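Local coordinates for glutathione S-transferase (PDB 3AY8), which probably conjugates glutathione to electrophilic substrates as a homodimeric cytosolic glutathione transferase of the silkworm Bombyx mori, at residues A159-L171 / W186-E200. Residues are numbered along the deposited sequence; the frame is centred on the assembly and turned at random. Where two conformers were deposited one is given.
Sequences ADTSIYASMSSIL and WIKDCLLLPGAPENE
Tyr164 reaches out of helix 159-171 into a hole lined by Cys190, Ala196, Asn199 and Glu200; Tyr164 CG lies anti to the backbone N (chi1 173°), which carries the ring across toward 186-200. At the root, Tyr164 CB lies 4.0 Å from Trp186 CH2. Further out, Tyr164 CD1 meets Ile187 CD1 near the ring plane, while Tyr164 CD2 touches Leu193 CD1 at 3.8 Å. The small Cys190 side chain suits its place, since its CB can lie close over the Tyr164 ring centre (3.6 Å from the centroid) as a CH-pi donor; over the opposite face, toward the rim, lies Asn199 ND2. At the tip, Tyr164 OH donates to the anti lone pair of Glu200 OE2 (2.5 Å). This is the all-helical C-terminal domain of the glutathione transferase fold, where helix 158-173 packs against helices 181-190 and 196-213 and the two consecutive beta turns, Cys190 to Leu193 and Leu193 to Ala196, linking the latter two. A phenylalanine here would probably keep the ring packing but leave the Glu200 carboxylate without its hydroxyl donor. Asn199 suits its place because its amide has two ends: Asn199 ND2 gives a nearly straight bond to Ser168 OG (3.0 Å, 169°), while OD1 accepts from Arg16 of helix 13-25. Trp186 answers in reverse, a knob among Asp160, Ile163, Tyr164 and Met167. Trp186 NE1 donates to Asp160 OD1 at 3.0 Å, and that oxygen also takes the backbone N-H of Val151.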
ATOM      1  N   ALA A 159     -10.339  -0.236   7.996  1.00 23.10           N
ATOM      2  CA  ALA A 159      -9.770  -1.357   7.217  1.00 23.62           C
ATOM      3  C   ALA A 159     -10.896  -2.107   6.467  1.00 23.73           C
ATOM      4  O   ALA A 159     -10.725  -2.525   5.321  1.00 23.78           O
ATOM      5  CB  ALA A 159      -8.988  -2.296   8.115  1.00 23.16           C
ATOM      6  N   ASP A 160     -12.063  -2.224   7.090  1.00 24.07           N
ATOM      7  CA  ASP A 160     -13.217  -2.848   6.411  1.00 24.49           C
ATOM      8  C   ASP A 160     -13.768  -2.014   5.271  1.00 24.23           C
ATOM      9  O   ASP A 160     -14.119  -2.565   4.242  1.00 24.53           O
ATOM     10  CB  ASP A 160     -14.340  -3.184   7.391  1.00 24.65           C
ATOM     11  CG  ASP A 160     -13.885  -4.123   8.483  1.00 26.11           C
ATOM     12  OD1 ASP A 160     -13.808  -5.349   8.219  1.00 27.48           O
ATOM     13  OD2 ASP A 160     -13.616  -3.630   9.595  1.00 25.32           O
ATOM     14  N   THR A 161     -13.856  -0.696   5.442  1.00 24.54           N
ATOM     15  CA  THR A 161     -14.350   0.146   4.349  1.00 24.62           C
ATOM     16  C   THR A 161     -13.446   0.065   3.106  1.00 24.51           C
ATOM     17  O   THR A 161     -13.942  -0.063   1.992  1.00 24.38           O
ATOM     18  CB  THR A 161     -14.626   1.595   4.792  1.00 24.72           C
ATOM     19  OG1 THR A 161     -13.521   2.089   5.543  1.00 24.81           O
ATOM     20  CG2 THR A 161     -15.894   1.642   5.682  1.00 24.48           C
ATOM     21  N   SER A 162     -12.124   0.095   3.304  1.00 23.99           N
ATOM     22  CA  SER A 162     -11.184   0.003   2.180  1.00 23.70           C
ATOM     23  C   SER A 162     -11.217  -1.374   1.507  1.00 23.64           C
ATOM     24  O   SER A 162     -11.295  -1.479   0.279  1.00 23.60           O
ATOM     25  CB  SER A 162      -9.758   0.325   2.652  1.00 23.58           C
ATOM     26  OG  SER A 162      -9.624   1.723   2.907  1.00 24.22           O
ATOM     27  N   ILE A 163     -11.140  -2.431   2.315  1.00 23.10           N
ATOM     28  CA  ILE A 163     -11.128  -3.794   1.790  1.00 22.64           C
ATOM     29  C   ILE A 163     -12.490  -4.156   1.161  1.00 22.52           C
ATOM     30  O   ILE A 163     -12.543  -4.832   0.146  1.00 21.95           O
ATOM     31  CB  ILE A 163     -10.647  -4.811   2.866  1.00 22.67           C
ATOM     32  CG1 ILE A 163      -9.181  -4.498   3.239  1.00 22.73           C
ATOM     33  CG2 ILE A 163     -10.747  -6.240   2.361  1.00 21.24           C
ATOM     34  CD1 ILE A 163      -8.579  -5.391   4.363  1.00 21.76           C
ATOM     35  N   TYR A 164     -13.579  -3.646   1.733  1.00 22.72           N
ATOM     36  CA  TYR A 164     -14.894  -3.783   1.108  1.00 23.03           C
ATOM     37  C   TYR A 164     -14.949  -3.100  -0.277  1.00 22.85           C
ATOM     38  O   TYR A 164     -15.467  -3.680  -1.242  1.00 22.59           O
ATOM     39  CB  TYR A 164     -15.999  -3.296   2.059  1.00 23.32           C
ATOM     40  CG  TYR A 164     -17.388  -3.225   1.462  1.00 25.21           C
ATOM     41  CD1 TYR A 164     -17.899  -4.281   0.690  1.00 24.43           C
ATOM     42  CD2 TYR A 164     -18.211  -2.115   1.702  1.00 25.85           C
ATOM     43  CE1 TYR A 164     -19.171  -4.221   0.139  1.00 26.40           C
ATOM     44  CE2 TYR A 164     -19.499  -2.048   1.172  1.00 26.89           C
ATOM     45  CZ  TYR A 164     -19.967  -3.107   0.380  1.00 27.79           C
ATOM     46  OH  TYR A 164     -21.234  -3.069  -0.148  1.00 29.04           O
ATOM     47  N   ALA A 165     -14.390  -1.897  -0.390  1.00 22.62           N
ATOM     48  CA  ALA A 165     -14.349  -1.205  -1.684  1.00 22.61           C
ATOM     49  C   ALA A 165     -13.595  -2.031  -2.728  1.00 22.73           C
ATOM     50  O   ALA A 165     -14.025  -2.143  -3.890  1.00 22.40           O
ATOM     51  CB  ALA A 165     -13.727   0.194  -1.540  1.00 22.25           C
ATOM     52  N   SER A 166     -12.479  -2.625  -2.304  1.00 22.49           N
ATOM     53  CA  SER A 166     -11.698  -3.496  -3.181  1.00 22.47           C
ATOM     54  C   SER A 166     -12.476  -4.767  -3.572  1.00 22.62           C
ATOM     55  O   SER A 166     -12.649  -5.059  -4.768  1.00 21.70           O
ATOM     56  CB  SER A 166     -10.377  -3.868  -2.504  1.00 22.58           C
ATOM     57  OG  SER A 166      -9.511  -2.743  -2.409  1.00 22.46           O
ATOM     58  N   MET A 167     -12.935  -5.509  -2.562  1.00 22.40           N
ATOM     59  CA  MET A 167     -13.649  -6.781  -2.772  1.00 23.40           C
ATOM     60  C   MET A 167     -14.931  -6.622  -3.592  1.00 22.85           C
ATOM     61  O   MET A 167     -15.226  -7.444  -4.449  1.00 23.37           O
ATOM     62  CB  MET A 167     -13.987  -7.450  -1.426  1.00 23.02           C
ATOM     63  CG  MET A 167     -12.819  -8.145  -0.768  1.00 25.50           C
ATOM     64  SD  MET A 167     -11.989  -9.327  -1.849  1.00 26.28           S
ATOM     65  CE  MET A 167     -13.320 -10.435  -2.369  1.00 23.56           C
ATOM     66  N   SER A 168     -15.688  -5.564  -3.334  1.00 23.22           N
ATOM     67  CA  SER A 168     -16.914  -5.311  -4.110  1.00 23.32           C
ATOM     68  C   SER A 168     -16.603  -5.093  -5.597  1.00 23.87           C
ATOM     69  O   SER A 168     -17.398  -5.472  -6.466  1.00 24.47           O
ATOM     70  CB  SER A 168     -17.716  -4.147  -3.513  1.00 23.53           C
ATOM     71  OG  SER A 168     -16.990  -2.930  -3.554  1.00 21.30           O
ATOM     72  N   SER A 169     -15.434  -4.522  -5.884  1.00 24.03           N
ATOM     73  CA  SER A 169     -14.968  -4.311  -7.252  1.00 24.65           C
ATOM     74  C   SER A 169     -14.783  -5.625  -8.034  1.00 24.94           C
ATOM     75  O   SER A 169     -15.334  -5.780  -9.130  1.00 24.94           O
ATOM     76  CB  SER A 169     -13.657  -3.523  -7.241  1.00 25.17           C
ATOM     77  OG  SER A 169     -13.802  -2.331  -6.486  1.00 26.41           O
ATOM     78  N   ILE A 170     -14.023  -6.574  -7.470  1.00 24.31           N
ATOM     79  CA  ILE A 170     -13.782  -7.831  -8.169  1.00 23.83           C
ATOM     80  C   ILE A 170     -15.045  -8.713  -8.157  1.00 24.28           C
ATOM     81  O   ILE A 170     -15.334  -9.393  -9.144  1.00 23.95           O
ATOM     82  CB  ILE A 170     -12.518  -8.583  -7.640  1.00 23.54           C
ATOM     83  CG1 ILE A 170     -12.018  -9.624  -8.663  1.00 23.14           C
ATOM     84  CG2 ILE A 170     -12.770  -9.206  -6.246  1.00 22.44           C
ATOM     85  CD1 ILE A 170     -11.521  -9.043 -10.023  1.00 22.80           C
ATOM     86  N   LEU A 171     -15.799  -8.684  -7.055  1.00 24.44           N
ATOM     87  CA  LEU A 171     -17.043  -9.440  -6.979  1.00 25.59           C
ATOM     88  C   LEU A 171     -18.050  -8.982  -8.048  1.00 26.15           C
ATOM     89  O   LEU A 171     -18.802  -9.804  -8.565  1.00 27.07           O
ATOM     90  CB  LEU A 171     -17.668  -9.391  -5.570  1.00 25.28           C
ATOM     91  CG  LEU A 171     -16.938 -10.163  -4.462  1.00 25.44           C
ATOM     92  CD1 LEU A 171     -17.580  -9.930  -3.086  1.00 24.14           C
ATOM     93  CD2 LEU A 171     -16.851 -11.664  -4.774  1.00 24.82           C
ATOM     94  N   TRP A 186     -18.461 -12.081   5.697  1.00 29.24           N
ATOM     95  CA  TRP A 186     -18.094 -10.692   5.935  1.00 28.78           C
ATOM     96  C   TRP A 186     -18.720  -9.751   4.903  1.00 28.71           C
ATOM     97  O   TRP A 186     -19.142  -8.649   5.252  1.00 28.75           O
ATOM     98  CB  TRP A 186     -16.564 -10.584   5.979  1.00 28.53           C
ATOM     99  CG  TRP A 186     -15.979  -9.216   5.838  1.00 27.68           C
ATOM    100  CD1 TRP A 186     -15.783  -8.306   6.827  1.00 27.28           C
ATOM    101  CD2 TRP A 186     -15.467  -8.622   4.633  1.00 27.23           C
ATOM    102  NE1 TRP A 186     -15.184  -7.172   6.318  1.00 26.87           N
ATOM    103  CE2 TRP A 186     -14.978  -7.342   4.974  1.00 26.99           C
ATOM    104  CE3 TRP A 186     -15.372  -9.052   3.300  1.00 27.93           C
ATOM    105  CZ2 TRP A 186     -14.411  -6.476   4.031  1.00 26.89           C
ATOM    106  CZ3 TRP A 186     -14.805  -8.201   2.362  1.00 27.52           C
ATOM    107  CH2 TRP A 186     -14.336  -6.918   2.732  1.00 27.90           C
ATOM    108  N   ILE A 187     -18.799 -10.194   3.651  0.50 28.94           N
ATOM    109  CA  ILE A 187     -19.314  -9.348   2.571  0.50 29.57           C
ATOM    110  C   ILE A 187     -20.815  -9.039   2.720  0.50 30.19           C
ATOM    111  O   ILE A 187     -21.276  -7.978   2.301  0.50 30.07           O
ATOM    112  CB  ILE A 187     -18.968  -9.910   1.166  0.50 29.51           C
ATOM    113  CG1 ILE A 187     -19.110  -8.821   0.098  0.50 29.31           C
ATOM    114  CG2 ILE A 187     -19.805 -11.131   0.829  0.50 29.86           C
ATOM    115  CD1 ILE A 187     -17.911  -7.896   0.020  0.50 29.45           C
ATOM    116  N   LYS A 188     -21.559  -9.960   3.335  1.00 30.79           N
ATOM    117  CA  LYS A 188     -22.954  -9.704   3.735  1.00 31.72           C
ATOM    118  C   LYS A 188     -23.013  -8.720   4.899  1.00 31.17           C
ATOM    119  O   LYS A 188     -23.873  -7.854   4.927  1.00 31.43           O
ATOM    120  CB  LYS A 188     -23.653 -10.995   4.151  1.00 32.46           C
ATOM    121  CG  LYS A 188     -23.727 -12.052   3.082  1.00 34.76           C
ATOM    122  CD  LYS A 188     -24.257 -13.336   3.701  1.00 40.58           C
ATOM    123  CE  LYS A 188     -24.331 -14.460   2.673  1.00 43.27           C
ATOM    124  NZ  LYS A 188     -24.338 -15.772   3.372  1.00 45.87           N
ATOM    125  N   ASP A 189     -22.102  -8.851   5.861  1.00 31.04           N
ATOM    126  CA  ASP A 189     -22.021  -7.864   6.945  1.00 30.91           C
ATOM    127  C   ASP A 189     -21.657  -6.465   6.436  1.00 30.53           C
ATOM    128  O   ASP A 189     -22.120  -5.465   6.990  1.00 30.25           O
ATOM    129  CB  ASP A 189     -21.040  -8.304   8.024  1.00 31.53           C
ATOM    130  CG  ASP A 189     -21.629  -9.352   8.955  1.00 33.23           C
ATOM    131  OD1 ASP A 189     -22.872  -9.408   9.093  1.00 34.26           O
ATOM    132  OD2 ASP A 189     -20.846 -10.132   9.527  1.00 33.24           O
ATOM    133  N   CYS A 190     -20.826  -6.398   5.388  1.00 30.31           N
ATOM    134  CA  CYS A 190     -20.461  -5.113   4.777  1.00 30.43           C
ATOM    135  C   CYS A 190     -21.672  -4.338   4.222  1.00 31.25           C
ATOM    136  O   CYS A 190     -21.638  -3.118   4.163  1.00 30.58           O
ATOM    137  CB  CYS A 190     -19.389  -5.289   3.705  1.00 30.00           C
ATOM    138  SG  CYS A 190     -17.741  -5.684   4.371  1.00 29.56           S
ATOM    139  N   LEU A 191     -22.734  -5.044   3.827  1.00 32.59           N
ATOM    140  CA  LEU A 191     -23.987  -4.382   3.375  1.00 34.25           C
ATOM    141  C   LEU A 191     -24.634  -3.519   4.449  1.00 34.50           C
ATOM    142  O   LEU A 191     -25.415  -2.632   4.133  1.00 35.16           O
ATOM    143  CB  LEU A 191     -25.005  -5.395   2.837  1.00 34.71           C
ATOM    144  CG  LEU A 191     -24.591  -6.120   1.554  1.00 35.88           C
ATOM    145  CD1 LEU A 191     -25.479  -7.358   1.336  1.00 37.44           C
ATOM    146  CD2 LEU A 191     -24.644  -5.181   0.354  1.00 37.35           C
ATOM    147  N   LEU A 192     -24.294  -3.773   5.711  1.00 35.04           N
ATOM    148  CA  LEU A 192     -24.784  -2.971   6.830  1.00 35.43           C
ATOM    149  C   LEU A 192     -23.985  -1.684   7.024  1.00 35.13           C
ATOM    150  O   LEU A 192     -24.423  -0.797   7.755  1.00 35.34           O
ATOM    151  CB  LEU A 192     -24.708  -3.759   8.138  1.00 35.93           C
ATOM    152  CG  LEU A 192     -25.229  -5.186   8.285  1.00 38.12           C
ATOM    153  CD1 LEU A 192     -24.638  -5.749   9.569  1.00 41.88           C
ATOM    154  CD2 LEU A 192     -26.745  -5.238   8.336  1.00 39.38           C
ATOM    155  N   LEU A 193     -22.807  -1.587   6.404  1.00 34.23           N
ATOM    156  CA  LEU A 193     -21.960  -0.396   6.562  1.00 33.43           C
ATOM    157  C   LEU A 193     -22.642   0.850   5.994  1.00 32.90           C
ATOM    158  O   LEU A 193     -23.346   0.763   4.973  1.00 33.09           O
ATOM    159  CB  LEU A 193     -20.585  -0.577   5.898  1.00 33.26           C
ATOM    160  CG  LEU A 193     -19.599  -1.619   6.441  1.00 33.97           C
ATOM    161  CD1 LEU A 193     -18.432  -1.833   5.445  1.00 32.58           C
ATOM    162  CD2 LEU A 193     -19.070  -1.246   7.832  1.00 33.47           C
ATOM    163  N   PRO A 194     -22.442   2.015   6.649  1.00 32.37           N
ATOM    164  CA  PRO A 194     -22.990   3.244   6.066  1.00 31.90           C
ATOM    165  C   PRO A 194     -22.459   3.443   4.638  1.00 31.41           C
ATOM    166  O   PRO A 194     -21.269   3.243   4.376  1.00 30.84           O
ATOM    167  CB  PRO A 194     -22.464   4.342   7.006  1.00 32.38           C
ATOM    168  CG  PRO A 194     -22.231   3.631   8.331  1.00 32.28           C
ATOM    169  CD  PRO A 194     -21.780   2.253   7.950  1.00 31.99           C
ATOM    170  N   GLY A 195     -23.356   3.783   3.718  1.00 30.62           N
ATOM    171  CA  GLY A 195     -22.983   4.036   2.334  1.00 29.81           C
ATOM    172  C   GLY A 195     -22.643   2.816   1.493  1.00 28.99           C
ATOM    173  O   GLY A 195     -22.092   2.952   0.406  1.00 29.05           O
ATOM    174  N   ALA A 196     -23.032   1.649   1.956  1.00 28.87           N
ATOM    175  CA  ALA A 196     -22.805   0.446   1.205  1.00 28.08           C
ATOM    176  C   ALA A 196     -23.489   0.388  -0.167  1.00 28.24           C
ATOM    177  O   ALA A 196     -22.849  -0.002  -1.080  1.00 28.21           O
ATOM    178  CB  ALA A 196     -23.151  -0.709   1.992  1.00 27.66           C
ATOM    179  N   PRO A 197     -24.750   0.806  -0.312  1.00 28.27           N
ATOM    180  CA  PRO A 197     -25.416   0.821  -1.614  1.00 28.45           C
ATOM    181  C   PRO A 197     -24.764   1.743  -2.579  1.00 27.93           C
ATOM    182  O   PRO A 197     -24.683   1.424  -3.714  1.00 27.63           O
ATOM    183  CB  PRO A 197     -26.821   1.355  -1.314  1.00 20.00           C
ATOM    184  CG  PRO A 197     -27.056   1.009  -0.013  1.00 20.00           C
ATOM    185  CD  PRO A 197     -25.734   0.926   0.755  1.00 20.00           C
ATOM    186  N   GLU A 198     -24.332   2.881  -2.086  1.00 27.80           N
ATOM    187  CA  GLU A 198     -23.645   3.844  -2.874  1.00 27.71           C
ATOM    188  C   GLU A 198     -22.365   3.191  -3.380  1.00 27.60           C
ATOM    189  O   GLU A 198     -22.026   3.316  -4.517  1.00 27.76           O
ATOM    190  CB  GLU A 198     -23.377   5.095  -2.034  1.00 28.08           C
ATOM    191  CG  GLU A 198     -22.557   6.187  -2.628  1.00 28.69           C
ATOM    192  CD  GLU A 198     -22.366   7.363  -1.672  1.00 28.65           C
ATOM    193  OE1 GLU A 198     -21.990   7.166  -0.536  1.00 27.66           O
ATOM    194  OE2 GLU A 198     -22.594   8.485  -2.076  1.00 27.95           O
ATOM    195  N   ASN A 199     -21.694   2.446  -2.529  1.00 27.14           N
ATOM    196  CA  ASN A 199     -20.518   1.698  -2.986  1.00 26.54           C
ATOM    197  C   ASN A 199     -20.863   0.626  -4.012  1.00 26.44           C
ATOM    198  O   ASN A 199     -20.193   0.498  -5.041  1.00 26.13           O
ATOM    199  CB  ASN A 199     -19.785   1.052  -1.817  1.00 26.54           C
ATOM    200  CG  ASN A 199     -18.695   0.114  -2.289  1.00 25.29           C
ATOM    201  OD1 ASN A 199     -17.671   0.551  -2.788  1.00 23.53           O
ATOM    202  ND2 ASN A 199     -18.950  -1.180  -2.201  1.00 26.01           N
ATOM    203  N   GLU A 200     -21.909  -0.144  -3.724  1.00 27.00           N
ATOM    204  CA  GLU A 200     -22.341  -1.231  -4.614  1.00 27.58           C
ATOM    205  C   GLU A 200     -22.687  -0.741  -6.017  1.00 27.38           C
ATOM    206  O   GLU A 200     -22.405  -1.423  -7.017  1.00 26.87           O
ATOM    207  CB  GLU A 200     -23.532  -1.978  -4.000  1.00 28.34           C
ATOM    208  CG  GLU A 200     -23.181  -2.811  -2.766  1.00 31.34           C
ATOM    209  CD  GLU A 200     -22.296  -4.014  -3.096  1.00 34.47           C
ATOM    210  OE1 GLU A 200     -22.337  -4.482  -4.250  1.00 37.48           O
ATOM    211  OE2 GLU A 200     -21.559  -4.494  -2.208  1.00 34.66           O
TER
HETATM  212  O   HOH W   1     -19.962  -6.061  -5.741  1.00 24.66           O